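Ketol-acid reductoisomerase (NAD(+)) (uncultured archaeon GZfos26G2, PDB 4XDY) catalyses the magnesium-dependent alkyl migration of (S)-2-acetolactate and its NADH-dependent reduction to (R)-2,3-dihydroxy-isovalerate in branched-chain amino-acid biosynthesis. Local coordinates at residues Ala92-Asn96 with Gln97-Gln101; Pro100-Lys103 with Ala104-Leu108; Gly113-Cys117 with Phe118-Val122; Ile71-Ala74 with Ala75-Gly78. All coordinates share one frame; numbering follows the deposited sequence.

Interaction 1: residues Ala92-Asn96 with Gln97-Gln101; sequences AIYEN and QIKPQ
The carbonyl of Y94 takes two backbone donors at the C-terminal end of helix 90-98. K99 N binds Y94 O at 2.8 Å with an N-H...O angle of 168°, arriving almost in line with the C=O bond, whereas I98 N reaches the same oxygen at 3.2 Å from above the carbonyl plane. One residue earlier, I93 O accepts from Q97 N at 2.8 Å. The i to i+5 pairing of Y94 with K99 marks a wider pi-type turn, and a 3-10 segment at 99-101 follows it. Water 1 then links two side-chain amides, accepting from N96 ND2 and donating to Q97 OE1.

Packing gathers round the Y94 ring. K99 CG stands trans to the lysine's own amide nitrogen (chi1 -177°), which sends the chain obliquely over one ring face; K99 CB lies 4.0 Å from the centroid of Y94, a CH-pi contact displaced toward the rim, and K99 CG meets Y94 OH. I98 CG2 touches Y94 CD1 at 4.0 Å, the two side chains crossing at about a right angle. I93, on another side of the helix, touches the bound NADH. E95 runs beside K99 in the same direction, but E95 OE1 and K99 NZ stay 4.1 Å apart. The close geometry thus lies in the backbone bonds and the lysine-over-tyrosine packing, and the exposed charge pair probably adds little.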
ATOM      1  N   ALA A  92     -11.172  -3.085  32.904  1.00 28.49           N
ATOM      2  CA  ALA A  92     -10.861  -3.793  34.168  1.00 30.19           C
ATOM      3  C   ALA A  92      -9.538  -3.289  34.764  1.00 30.22           C
ATOM      4  O   ALA A  92      -9.481  -3.135  35.960  1.00 29.64           O
ATOM      5  CB  ALA A  92     -10.791  -5.306  33.972  1.00 31.84           C
ATOM      6  N   ILE A  93      -8.493  -3.072  33.936  1.00 25.70           N
ATOM      7  CA  ILE A  93      -7.226  -2.648  34.395  1.00 25.70           C
ATOM      8  C   ILE A  93      -7.348  -1.197  34.939  1.00 26.59           C
ATOM      9  O   ILE A  93      -6.808  -0.851  35.994  1.00 25.18           O
ATOM     10  CB  ILE A  93      -6.162  -2.771  33.294  1.00 24.59           C
ATOM     11  CG1 ILE A  93      -5.918  -4.272  33.025  1.00 28.96           C
ATOM     12  CG2 ILE A  93      -4.888  -2.168  33.785  1.00 26.02           C
ATOM     13  CD1 ILE A  93      -4.996  -4.535  31.899  1.00 31.98           C
ATOM     14  N   TYR A  94      -8.156  -0.389  34.269  1.00 24.62           N
ATOM     15  CA  TYR A  94      -8.374   0.967  34.731  1.00 24.02           C
ATOM     16  C   TYR A  94      -8.991   0.917  36.148  1.00 26.05           C
ATOM     17  O   TYR A  94      -8.526   1.596  37.067  1.00 24.20           O
ATOM     18  CB  TYR A  94      -9.307   1.738  33.757  1.00 25.73           C
ATOM     19  CG  TYR A  94      -9.828   2.978  34.359  1.00 22.63           C
ATOM     20  CD1 TYR A  94      -9.014   4.152  34.396  1.00 25.30           C
ATOM     21  CD2 TYR A  94     -11.067   3.016  34.926  1.00 24.69           C
ATOM     22  CE1 TYR A  94      -9.486   5.293  35.026  1.00 25.73           C
ATOM     23  CE2 TYR A  94     -11.545   4.195  35.530  1.00 27.94           C
ATOM     24  CZ  TYR A  94     -10.717   5.306  35.590  1.00 26.04           C
ATOM     25  OH  TYR A  94     -11.243   6.457  36.224  1.00 29.48           O
ATOM     26  N   GLU A  95     -10.063   0.161  36.297  1.00 24.94           N
ATOM     27  CA  GLU A  95     -10.810   0.121  37.533  1.00 30.45           C
ATOM     28  C   GLU A  95      -9.926  -0.373  38.656  1.00 31.84           C
ATOM     29  O   GLU A  95      -9.896   0.239  39.749  1.00 29.60           O
ATOM     30  CB  GLU A  95     -12.052  -0.778  37.448  1.00 33.64           C
ATOM     31  CG  GLU A  95     -13.154  -0.175  36.651  1.00 42.70           C
ATOM     32  CD  GLU A  95     -13.754   1.051  37.349  1.00 53.76           C
ATOM     33  OE1 GLU A  95     -13.762   1.130  38.615  1.00 57.95           O
ATOM     34  OE2 GLU A  95     -14.215   1.955  36.618  1.00 64.40           O
ATOM     35  N   ASN A  96      -9.189  -1.438  38.387  1.00 27.25           N
ATOM     36  CA  ASN A  96      -8.363  -2.065  39.455  1.00 31.58           C
ATOM     37  C   ASN A  96      -7.025  -1.446  39.762  1.00 28.19           C
ATOM     38  O   ASN A  96      -6.560  -1.447  40.908  1.00 34.06           O
ATOM     39  CB  ASN A  96      -8.120  -3.523  39.143  1.00 31.64           C
ATOM     40  CG  ASN A  96      -9.418  -4.293  39.016  1.00 38.06           C
ATOM     41  OD1 ASN A  96     -10.400  -3.975  39.643  1.00 42.24           O
ATOM     42  ND2 ASN A  96      -9.437  -5.261  38.137  1.00 43.07           N
ATOM     43  N   GLN A  97      -6.316  -1.015  38.757  1.00 24.91           N
ATOM     44  CA  GLN A  97      -4.912  -0.679  38.879  1.00 26.17           C
ATOM     45  C   GLN A  97      -4.598   0.815  38.687  1.00 29.24           C
ATOM     46  O   GLN A  97      -3.533   1.269  39.119  1.00 30.46           O
ATOM     47  CB  GLN A  97      -4.034  -1.488  37.971  1.00 28.99           C
ATOM     48  CG  GLN A  97      -4.196  -2.980  38.175  1.00 28.01           C
ATOM     49  CD  GLN A  97      -3.341  -3.776  37.220  1.00 28.70           C
ATOM     50  OE1 GLN A  97      -3.875  -4.655  36.472  1.00 37.38           O
ATOM     51  NE2 GLN A  97      -2.086  -3.500  37.175  1.00 26.43           N
ATOM     52  N   ILE A  98      -5.521   1.542  38.061  1.00 27.44           N
ATOM     53  CA  ILE A  98      -5.217   2.920  37.634  1.00 28.47           C
ATOM     54  C   ILE A  98      -6.070   3.903  38.422  1.00 26.36           C
ATOM     55  O   ILE A  98      -5.517   4.848  39.030  1.00 29.72           O
ATOM     56  CB  ILE A  98      -5.422   3.161  36.119  1.00 26.58           C
ATOM     57  CG1 ILE A  98      -4.384   2.394  35.307  1.00 25.10           C
ATOM     58  CG2 ILE A  98      -5.338   4.659  35.867  1.00 24.35           C
ATOM     59  CD1 ILE A  98      -4.512   2.410  33.797  1.00 29.05           C
ATOM     60  N   LYS A  99      -7.372   3.689  38.436  1.00 26.92           N
ATOM     61  CA  LYS A  99      -8.327   4.588  39.025  1.00 28.19           C
ATOM     62  C   LYS A  99      -7.939   4.953  40.476  1.00 34.84           C
ATOM     63  O   LYS A  99      -7.953   6.127  40.817  1.00 33.84           O
ATOM     64  CB  LYS A  99      -9.735   4.043  38.985  1.00 30.55           C
ATOM     65  CG  LYS A  99     -10.778   5.020  39.541  1.00 35.05           C
ATOM     66  CD  LYS A  99     -12.148   4.388  39.645  1.00 37.99           C
ATOM     67  CE  LYS A  99     -12.920   5.026  40.749  1.00 45.92           C
ATOM     68  NZ  LYS A  99     -14.352   4.759  40.538  1.00 51.84           N
ATOM     69  N   PRO A 100      -7.531   3.977  41.314  1.00 33.63           N
ATOM     70  CA  PRO A 100      -7.175   4.425  42.713  1.00 32.35           C
ATOM     71  C   PRO A 100      -5.975   5.288  42.856  1.00 31.99           C
ATOM     72  O   PRO A 100      -5.799   5.903  43.912  1.00 33.22           O
ATOM     73  CB  PRO A 100      -6.934   3.093  43.437  1.00 34.36           C
ATOM     74  CG  PRO A 100      -7.807   2.090  42.671  1.00 32.80           C
ATOM     75  CD  PRO A 100      -7.504   2.507  41.209  1.00 31.12           C
ATOM     76  N   GLN A 101      -5.127   5.357  41.842  0.70 30.19           N
ATOM     77  CA  GLN A 101      -3.957   6.208  41.849  0.70 30.78           C
ATOM     78  C   GLN A 101      -4.208   7.566  41.185  0.70 33.88           C
ATOM     79  O   GLN A 101      -3.293   8.394  41.081  0.70 34.12           O
ATOM     80  CB  GLN A 101      -2.773   5.511  41.176  0.70 35.47           C
ATOM     81  CG  GLN A 101      -2.623   4.030  41.576  0.70 38.96           C
ATOM     82  CD  GLN A 101      -2.680   3.867  43.076  0.70 38.12           C
ATOM     83  OE1 GLN A 101      -3.675   3.364  43.667  0.70 35.73           O
ATOM     84  NE2 GLN A 101      -1.650   4.390  43.717  0.70 43.17           N
TER
HETATM   85  O   HOH W   1      -6.799  -5.675  36.718  1.00 27.72           O

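Interaction 2: residues Pro100-Lys103 with Ala104-Leu108; sequences PQLK and AGKAL
K106 folds back over the residues that precede its turn, and its side chain can be followed atom by atom. CB of K106 lies 3.4 Å from K103 O, the oxygen that also accepts the backbone bond from K106 N at 3.1 Å and an N-H...O angle of 157°. CG stays beside that carbonyl. CD moves on to K103 N, at 3.7 Å, and also comes within 4.3 Å of L102 CD2. CE comes to Q101 O at 3.3 Å, ahead of the turn, and passes K103 CB at 4.1 Å, where the two lysine side chains cross at a slant. The chain is extended through chi2 and chi3 and bends only at its last torsion (chi4 -64°), which turns NZ off this path. There the ammonium donates to the carbonyls of G78 and E76 and, weakly, to that of A75, all at the C-terminal end of helix 71-77; the positive group is thus placed where the helix dipole would probably favour it.

L102, besides its loose touch on the lysine, packs on Y94 and P124. The bond from K106 N to K103 O closes a type II beta turn over K103-K106, with G105 at its third position carrying the positive phi (74°) usual there. The turn completes the connection from helix 90-98 to strand 107-110 in the beta-alpha-beta unit 80-83, 90-98, 107-110 of the Rossmann domain.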
ATOM      1  N   PRO A 100      -7.531   3.977  41.314  1.00 33.63           N
ATOM      2  CA  PRO A 100      -7.175   4.425  42.713  1.00 32.35           C
ATOM      3  C   PRO A 100      -5.975   5.288  42.856  1.00 31.99           C
ATOM      4  O   PRO A 100      -5.799   5.903  43.912  1.00 33.22           O
ATOM      5  CB  PRO A 100      -6.934   3.093  43.437  1.00 34.36           C
ATOM      6  CG  PRO A 100      -7.807   2.090  42.671  1.00 32.80           C
ATOM      7  CD  PRO A 100      -7.504   2.507  41.209  1.00 31.12           C
ATOM      8  N   GLN A 101      -5.127   5.357  41.842  0.70 30.19           N
ATOM      9  CA  GLN A 101      -3.957   6.208  41.849  0.70 30.78           C
ATOM     10  C   GLN A 101      -4.208   7.566  41.185  0.70 33.88           C
ATOM     11  O   GLN A 101      -3.293   8.394  41.081  0.70 34.12           O
ATOM     12  CB  GLN A 101      -2.773   5.511  41.176  0.70 35.47           C
ATOM     13  CG  GLN A 101      -2.623   4.030  41.576  0.70 38.96           C
ATOM     14  CD  GLN A 101      -2.680   3.867  43.076  0.70 38.12           C
ATOM     15  OE1 GLN A 101      -3.675   3.364  43.667  0.70 35.73           O
ATOM     16  NE2 GLN A 101      -1.650   4.390  43.717  0.70 43.17           N
ATOM     17  N   LEU A 102      -5.422   7.788  40.688  1.00 31.57           N
ATOM     18  CA  LEU A 102      -5.677   9.048  39.949  1.00 36.18           C
ATOM     19  C   LEU A 102      -5.719  10.134  41.041  1.00 38.43           C
ATOM     20  O   LEU A 102      -6.138   9.886  42.174  1.00 40.28           O
ATOM     21  CB  LEU A 102      -6.953   8.995  39.142  1.00 39.64           C
ATOM     22  CG  LEU A 102      -6.812   8.204  37.820  1.00 38.96           C
ATOM     23  CD1 LEU A 102      -8.017   8.394  36.890  1.00 42.31           C
ATOM     24  CD2 LEU A 102      -5.539   8.492  37.000  1.00 43.24           C
ATOM     25  N   LYS A 103      -5.150  11.267  40.771  1.00 35.11           N
ATOM     26  CA  LYS A 103      -5.286  12.385  41.695  1.00 33.64           C
ATOM     27  C   LYS A 103      -5.797  13.508  40.816  1.00 30.65           C
ATOM     28  O   LYS A 103      -5.412  13.600  39.642  1.00 28.02           O
ATOM     29  CB  LYS A 103      -3.915  12.760  42.259  1.00 36.70           C
ATOM     30  CG  LYS A 103      -3.374  11.726  43.223  1.00 45.62           C
ATOM     31  CD  LYS A 103      -3.792  12.038  44.631  1.00 60.25           C
ATOM     32  CE  LYS A 103      -2.895  13.128  45.226  1.00 67.79           C
ATOM     33  NZ  LYS A 103      -2.410  12.706  46.565  1.00 74.66           N
ATOM     34  N   ALA A 104      -6.493  14.438  41.441  1.00 30.91           N
ATOM     35  CA  ALA A 104      -6.868  15.696  40.736  1.00 28.65           C
ATOM     36  C   ALA A 104      -5.802  16.278  39.943  1.00 27.87           C
ATOM     37  O   ALA A 104      -4.680  16.431  40.385  1.00 28.25           O
ATOM     38  CB  ALA A 104      -7.400  16.745  41.736  1.00 30.73           C
ATOM     39  N   GLY A 105      -6.178  16.688  38.739  1.00 28.76           N
ATOM     40  CA  GLY A 105      -5.290  17.330  37.797  1.00 29.74           C
ATOM     41  C   GLY A 105      -4.267  16.537  37.064  1.00 30.19           C
ATOM     42  O   GLY A 105      -3.524  17.108  36.242  1.00 29.92           O
ATOM     43  N   LYS A 106      -4.109  15.247  37.381  1.00 26.84           N
ATOM     44  CA  LYS A 106      -3.481  14.360  36.377  1.00 27.70           C
ATOM     45  C   LYS A 106      -4.318  14.421  35.074  1.00 24.90           C
ATOM     46  O   LYS A 106      -5.522  14.820  35.080  1.00 25.70           O
ATOM     47  CB  LYS A 106      -3.451  12.917  36.895  1.00 26.69           C
ATOM     48  CG  LYS A 106      -2.230  12.539  37.806  1.00 32.66           C
ATOM     49  CD  LYS A 106      -2.374  11.109  38.313  1.00 30.35           C
ATOM     50  CE  LYS A 106      -1.562  10.789  39.569  1.00 31.63           C
ATOM     51  NZ  LYS A 106      -0.111  10.902  39.331  1.00 33.39           N
ATOM     52  N   ALA A 107      -3.690  13.962  33.992  1.00 23.10           N
ATOM     53  CA  ALA A 107      -4.401  13.790  32.706  1.00 25.31           C
ATOM     54  C   ALA A 107      -4.427  12.278  32.387  1.00 23.83           C
ATOM     55  O   ALA A 107      -3.399  11.589  32.522  1.00 26.38           O
ATOM     56  CB  ALA A 107      -3.690  14.540  31.612  1.00 24.29           C
ATOM     57  N   LEU A 108      -5.604  11.788  32.093  1.00 25.25           N
ATOM     58  CA  LEU A 108      -5.818  10.416  31.532  1.00 21.79           C
ATOM     59  C   LEU A 108      -5.892  10.545  30.028  1.00 21.81           C
ATOM     60  O   LEU A 108      -6.761  11.254  29.486  1.00 21.17           O
ATOM     61  CB  LEU A 108      -7.120   9.917  32.098  1.00 22.00           C
ATOM     62  CG  LEU A 108      -7.438   8.400  31.914  1.00 23.84           C
ATOM     63  CD1 LEU A 108      -6.460   7.491  32.652  1.00 26.28           C
ATOM     64  CD2 LEU A 108      -8.885   8.095  32.288  1.00 25.09           C
TER

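Interaction 3: residues Gly113-Cys117 with Phe118-Val122; sequences GFNIC and FKRIV
F118 points the edge of its ring at the face of F114, a T-shaped pair with centroids 5.0 Å apart and planes at 68°. F118 CD2 sits over the centre of the F114 ring. C117 SG lies over the centre of a face of F118, 4.0 Å from its centroid, a sulfur-aromatic contact. SG anti to the backbone N (chi1 177°) directs the sulfur to the side where that ring lies.

Backbone bonds position these groups. F118 N donates to F114 O at 2.9 Å, K119 N to I116 O at 3.1 Å, and R120 N weakly to N115 O at 2.8 Å; I121 N reaches N115 O too, at 3.1 Å. Two waters bridge the segments: water 2 donates to N115 OD1 and accepts from R120 NE, while water 3 donates to I116 O and I121 O. R120 CB lies 3.4 Å from N115 OD1.

Further out, N115 ND2 donates to Q90 OE1 and D87 O, two NAD(+)-binding residues. A292 of helix 290-300 touches both rings, and T192 of helix 188-203 touches F118. With K119 at positive phi (65°), the 5→2 bond and the weak 6→1 bond give helix 114-117 a Schellman-type C-terminus beside the Rossmann cofactor site.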
ATOM      1  N   GLY A 113     -10.528   6.538  20.960  1.00 18.80           N
ATOM      2  CA  GLY A 113     -11.683   6.976  21.775  1.00 20.60           C
ATOM      3  C   GLY A 113     -12.679   5.956  22.308  1.00 20.60           C
ATOM      4  O   GLY A 113     -13.596   6.338  23.075  1.00 21.76           O
ATOM      5  N   PHE A 114     -12.492   4.669  21.885  1.00 20.40           N
ATOM      6  CA  PHE A 114     -13.511   3.599  22.072  1.00 19.88           C
ATOM      7  C   PHE A 114     -14.048   3.614  23.517  1.00 20.18           C
ATOM      8  O   PHE A 114     -15.263   3.760  23.746  1.00 21.52           O
ATOM      9  CB  PHE A 114     -12.909   2.234  21.703  1.00 19.68           C
ATOM     10  CG  PHE A 114     -13.858   1.094  21.719  1.00 21.74           C
ATOM     11  CD1 PHE A 114     -14.181   0.416  22.906  1.00 21.84           C
ATOM     12  CD2 PHE A 114     -14.441   0.631  20.539  1.00 22.73           C
ATOM     13  CE1 PHE A 114     -15.059  -0.654  22.913  1.00 22.23           C
ATOM     14  CE2 PHE A 114     -15.328  -0.450  20.557  1.00 20.09           C
ATOM     15  CZ  PHE A 114     -15.624  -1.082  21.740  1.00 21.28           C
ATOM     16  N   ASN A 115     -13.141   3.454  24.487  1.00 19.73           N
ATOM     17  CA  ASN A 115     -13.611   3.209  25.864  1.00 18.42           C
ATOM     18  C   ASN A 115     -14.285   4.385  26.502  1.00 20.70           C
ATOM     19  O   ASN A 115     -15.248   4.216  27.299  1.00 20.91           O
ATOM     20  CB  ASN A 115     -12.508   2.634  26.706  1.00 20.07           C
ATOM     21  CG  ASN A 115     -12.282   1.131  26.413  1.00 19.96           C
ATOM     22  OD1 ASN A 115     -13.260   0.375  26.311  1.00 24.10           O
ATOM     23  ND2 ASN A 115     -11.078   0.727  26.218  1.00 20.42           N
ATOM     24  N   ILE A 116     -13.798   5.567  26.174  1.00 20.84           N
ATOM     25  CA  ILE A 116     -14.466   6.806  26.651  1.00 22.05           C
ATOM     26  C   ILE A 116     -15.772   7.059  25.900  1.00 20.94           C
ATOM     27  O   ILE A 116     -16.833   7.277  26.494  1.00 23.48           O
ATOM     28  CB  ILE A 116     -13.519   8.036  26.574  1.00 22.24           C
ATOM     29  CG1 ILE A 116     -12.383   7.935  27.595  1.00 23.07           C
ATOM     30  CG2 ILE A 116     -14.318   9.323  26.625  1.00 24.26           C
ATOM     31  CD1 ILE A 116     -12.887   8.012  29.033  1.00 23.27           C
ATOM     32  N   CYS A 117     -15.714   6.938  24.571  1.00 20.19           N
ATOM     33  CA  CYS A 117     -16.892   7.136  23.727  1.00 21.63           C
ATOM     34  C   CYS A 117     -18.071   6.235  24.114  1.00 22.57           C
ATOM     35  O   CYS A 117     -19.218   6.708  24.203  1.00 23.44           O
ATOM     36  CB  CYS A 117     -16.509   6.817  22.261  1.00 23.73           C
ATOM     37  SG  CYS A 117     -17.876   6.938  21.087  1.00 24.04           S
ATOM     38  N   PHE A 118     -17.811   4.935  24.270  1.00 21.13           N
ATOM     39  CA  PHE A 118     -18.846   3.980  24.594  1.00 20.28           C
ATOM     40  C   PHE A 118     -19.073   3.841  26.056  1.00 23.90           C
ATOM     41  O   PHE A 118     -19.829   2.956  26.491  1.00 25.42           O
ATOM     42  CB  PHE A 118     -18.633   2.660  23.846  1.00 20.53           C
ATOM     43  CG  PHE A 118     -18.652   2.822  22.343  1.00 19.72           C
ATOM     44  CD1 PHE A 118     -19.800   3.249  21.709  1.00 20.80           C
ATOM     45  CD2 PHE A 118     -17.519   2.543  21.586  1.00 21.08           C
ATOM     46  CE1 PHE A 118     -19.857   3.407  20.328  1.00 21.37           C
ATOM     47  CE2 PHE A 118     -17.558   2.709  20.198  1.00 19.23           C
ATOM     48  CZ  PHE A 118     -18.725   3.141  19.572  1.00 20.19           C
ATOM     49  N   LYS A 119     -18.450   4.708  26.865  1.00 22.61           N
ATOM     50  CA  LYS A 119     -18.741   4.729  28.300  1.00 24.67           C
ATOM     51  C   LYS A 119     -18.325   3.439  29.035  1.00 26.23           C
ATOM     52  O   LYS A 119     -18.918   3.081  30.056  1.00 24.84           O
ATOM     53  CB  LYS A 119     -20.218   5.052  28.557  1.00 28.04           C
ATOM     54  CG  LYS A 119     -20.538   6.456  28.018  1.00 35.65           C
ATOM     55  CD  LYS A 119     -21.805   6.966  28.631  1.00 42.70           C
ATOM     56  CE  LYS A 119     -22.805   7.271  27.563  1.00 50.91           C
ATOM     57  NZ  LYS A 119     -22.229   8.429  26.848  1.00 49.84           N
ATOM     58  N   ARG A 120     -17.285   2.751  28.568  1.00 22.88           N
ATOM     59  CA  ARG A 120     -16.750   1.675  29.271  1.00 22.23           C
ATOM     60  C   ARG A 120     -15.822   2.092  30.380  1.00 26.55           C
ATOM     61  O   ARG A 120     -15.570   1.307  31.279  1.00 25.55           O
ATOM     62  CB  ARG A 120     -16.014   0.760  28.302  1.00 26.64           C
ATOM     63  CG  ARG A 120     -16.881   0.234  27.134  1.00 29.56           C
ATOM     64  CD  ARG A 120     -17.483  -1.052  27.464  1.00 34.55           C
ATOM     65  NE  ARG A 120     -16.475  -2.123  27.584  1.00 35.19           N
ATOM     66  CZ  ARG A 120     -16.627  -3.144  28.427  1.00 42.97           C
ATOM     67  NH1 ARG A 120     -17.725  -3.191  29.153  1.00 46.99           N
ATOM     68  NH2 ARG A 120     -15.714  -4.108  28.547  1.00 45.62           N
ATOM     69  N   ILE A 121     -15.238   3.287  30.253  1.00 22.91           N
ATOM     70  CA  ILE A 121     -14.459   3.941  31.319  1.00 22.86           C
ATOM     71  C   ILE A 121     -15.082   5.327  31.557  1.00 24.64           C
ATOM     72  O   ILE A 121     -15.279   6.105  30.597  1.00 25.89           O
ATOM     73  CB  ILE A 121     -13.036   4.106  30.932  1.00 22.77           C
ATOM     74  CG1 ILE A 121     -12.298   2.747  30.983  1.00 23.51           C
ATOM     75  CG2 ILE A 121     -12.369   5.107  31.895  1.00 24.02           C
ATOM     76  CD1 ILE A 121     -10.952   2.729  30.346  1.00 24.40           C
ATOM     77  N   VAL A 122     -15.428   5.604  32.821  1.00 25.35           N
ATOM     78  CA  VAL A 122     -16.075   6.868  33.166  1.00 27.03           C
ATOM     79  C   VAL A 122     -15.106   7.526  34.197  1.00 27.93           C
ATOM     80  O   VAL A 122     -15.074   7.133  35.318  1.00 31.09           O
ATOM     81  CB  VAL A 122     -17.524   6.729  33.705  1.00 32.84           C
ATOM     82  CG1 VAL A 122     -18.103   8.106  34.091  1.00 32.84           C
ATOM     83  CG2 VAL A 122     -18.470   6.109  32.676  1.00 34.73           C
TER
HETATM   84  O   HOH W   2     -14.144  -2.138  26.177  1.00 30.37           O
HETATM   85  O   HOH W   3     -16.894   7.829  29.223  1.00 26.37           O

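Interaction 4: residues Ile71-Ala74 with Ala75-Gly78; sequences IDKA and AEKG
Residues 71-77 form a short alpha-helix with successive i to i+4 bonds: A75 N to I71 O at 2.9 Å, E76 N to D72 O, K77 N to K73 O, and G78 N to A74 O at 3.0 Å. In the Rossmann domain this helix directly follows strand 67-70 and leads into strand 80-83. The first three bonds have N-H...O angles between 144° and 154°, while the last falls to 134° as the helix runs out. A74 O also takes a weak i to i+3 bond from K77 N alongside its i to i+4 bond. G78 is the first residue to leave helical backbone angles.

The side chains divide by burial. I71 faces helix 90-98, where it touches I93, Q97 and I98, and it also meets M22 of strand 18-22; A74 and A75 pack on M22 as well. A75 CB lies 3.5 Å from I71 O. On the exposed side, K73 and E76 have opposite charges one turn apart, but K73 NZ and E76 OE1 stand 4.5 Å from each other, too far for a salt bridge. K77 leaves the helix with CG beside its carbonyl carbon, and its extended chain carries NZ to a salt bridge with E67. At the opposite end of the helix, the carboxylate of D72 meets the amide of the next residue, where K73 N makes a weak bond to D72 OD1 at 2.7 Å.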
ATOM      1  N   ILE A  71       1.652  -1.370  36.804  1.00 27.39           N
ATOM      2  CA  ILE A  71       0.747  -0.299  36.364  1.00 27.64           C
ATOM      3  C   ILE A  71       0.343   0.637  37.511  1.00 29.18           C
ATOM      4  O   ILE A  71       0.332   1.879  37.326  1.00 27.30           O
ATOM      5  CB  ILE A  71      -0.499  -0.878  35.612  1.00 29.09           C
ATOM      6  CG1 ILE A  71      -0.016  -1.552  34.316  1.00 28.75           C
ATOM      7  CG2 ILE A  71      -1.571   0.180  35.392  1.00 28.74           C
ATOM      8  CD1 ILE A  71      -1.060  -2.333  33.554  1.00 30.10           C
ATOM      9  N   ASP A  72      -0.025   0.089  38.667  1.00 29.21           N
ATOM     10  CA  ASP A  72      -0.367   0.962  39.799  1.00 31.06           C
ATOM     11  C   ASP A  72       0.731   1.973  40.216  1.00 31.44           C
ATOM     12  O   ASP A  72       0.442   3.174  40.391  1.00 29.88           O
ATOM     13  CB  ASP A  72      -0.923   0.188  40.965  1.00 30.62           C
ATOM     14  CG  ASP A  72       0.096  -0.726  41.637  1.00 33.42           C
ATOM     15  OD1 ASP A  72       1.238  -0.911  41.157  1.00 33.36           O
ATOM     16  OD2 ASP A  72      -0.317  -1.243  42.685  1.00 38.44           O
ATOM     17  N   LYS A  73       1.967   1.526  40.297  1.00 31.91           N
ATOM     18  CA  LYS A  73       3.090   2.447  40.631  1.00 35.03           C
ATOM     19  C   LYS A  73       3.387   3.409  39.493  1.00 35.28           C
ATOM     20  O   LYS A  73       3.809   4.524  39.699  1.00 31.94           O
ATOM     21  CB  LYS A  73       4.417   1.692  40.912  1.00 35.91           C
ATOM     22  CG  LYS A  73       4.424   0.611  41.990  1.00 41.14           C
ATOM     23  CD  LYS A  73       3.560   0.995  43.162  1.00 49.76           C
ATOM     24  CE  LYS A  73       3.823   0.065  44.350  1.00 54.53           C
ATOM     25  NZ  LYS A  73       3.269   0.743  45.549  1.00 58.28           N
ATOM     26  N   ALA A  74       3.218   2.964  38.263  1.00 31.42           N
ATOM     27  CA  ALA A  74       3.405   3.846  37.134  1.00 28.79           C
ATOM     28  C   ALA A  74       2.366   4.953  37.118  1.00 25.97           C
ATOM     29  O   ALA A  74       2.693   6.101  36.806  1.00 30.47           O
ATOM     30  CB  ALA A  74       3.368   3.046  35.830  1.00 26.44           C
ATOM     31  N   ALA A  75       1.140   4.637  37.474  1.00 25.61           N
ATOM     32  CA  ALA A  75       0.065   5.595  37.461  1.00 27.98           C
ATOM     33  C   ALA A  75       0.300   6.665  38.546  1.00 31.79           C
ATOM     34  O   ALA A  75      -0.050   7.809  38.385  1.00 29.24           O
ATOM     35  CB  ALA A  75      -1.233   4.956  37.743  1.00 27.49           C
ATOM     36  N   GLU A  76       0.836   6.217  39.664  1.00 30.69           N
ATOM     37  CA  GLU A  76       1.219   7.111  40.770  1.00 33.52           C
ATOM     38  C   GLU A  76       2.241   8.129  40.304  1.00 31.62           C
ATOM     39  O   GLU A  76       2.097   9.310  40.559  1.00 35.02           O
ATOM     40  CB  GLU A  76       1.766   6.261  41.955  1.00 38.62           C
ATOM     41  CG  GLU A  76       1.820   7.020  43.266  1.00 51.62           C
ATOM     42  CD  GLU A  76       1.878   6.116  44.494  1.00 58.47           C
ATOM     43  OE1 GLU A  76       1.871   4.851  44.394  1.00 61.18           O
ATOM     44  OE2 GLU A  76       1.909   6.710  45.580  1.00 70.03           O
ATOM     45  N   LYS A  77       3.210   7.709  39.530  1.00 26.49           N
ATOM     46  CA  LYS A  77       4.266   8.528  39.150  1.00 31.59           C
ATOM     47  C   LYS A  77       3.934   9.451  37.949  1.00 35.61           C
ATOM     48  O   LYS A  77       4.562  10.478  37.717  1.00 31.72           O
ATOM     49  CB  LYS A  77       5.406   7.584  38.825  1.00 34.06           C
ATOM     50  CG  LYS A  77       6.644   8.300  38.419  1.00 42.05           C
ATOM     51  CD  LYS A  77       7.929   7.549  38.728  1.00 48.00           C
ATOM     52  CE  LYS A  77       9.067   8.428  38.174  1.00 52.93           C
ATOM     53  NZ  LYS A  77      10.393   7.990  38.638  1.00 59.00           N
ATOM     54  N   GLY A  78       2.994   9.046  37.103  1.00 28.92           N
ATOM     55  CA  GLY A  78       2.779   9.831  35.903  1.00 30.13           C
ATOM     56  C   GLY A  78       1.908  11.059  36.171  1.00 28.54           C
ATOM     57  O   GLY A  78       0.880  10.968  36.812  1.00 26.74           O
TER

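All four contacts lie in the N-terminal Rossmann domain, but at different depths. Interaction 3 is the buried one, built on aromatic and sulfur packing near the cofactor; interaction 2 is a surface turn; interactions 1 and 4 are helices with one buried side and one exposed. Interactions 1 and 2 share P100 and Q101 and join helix 90-98 to strand 107-110, with Y94 packing on L108. Y94 also meets I121 of interaction 3. Interaction 4 meets interaction 1 in a largely apolar joint round I71, whereas its tie to interaction 2 is polar, made by the lysine ammonium on the carbonyls that end helix 71-77. Interactions 3 and 4 do not touch.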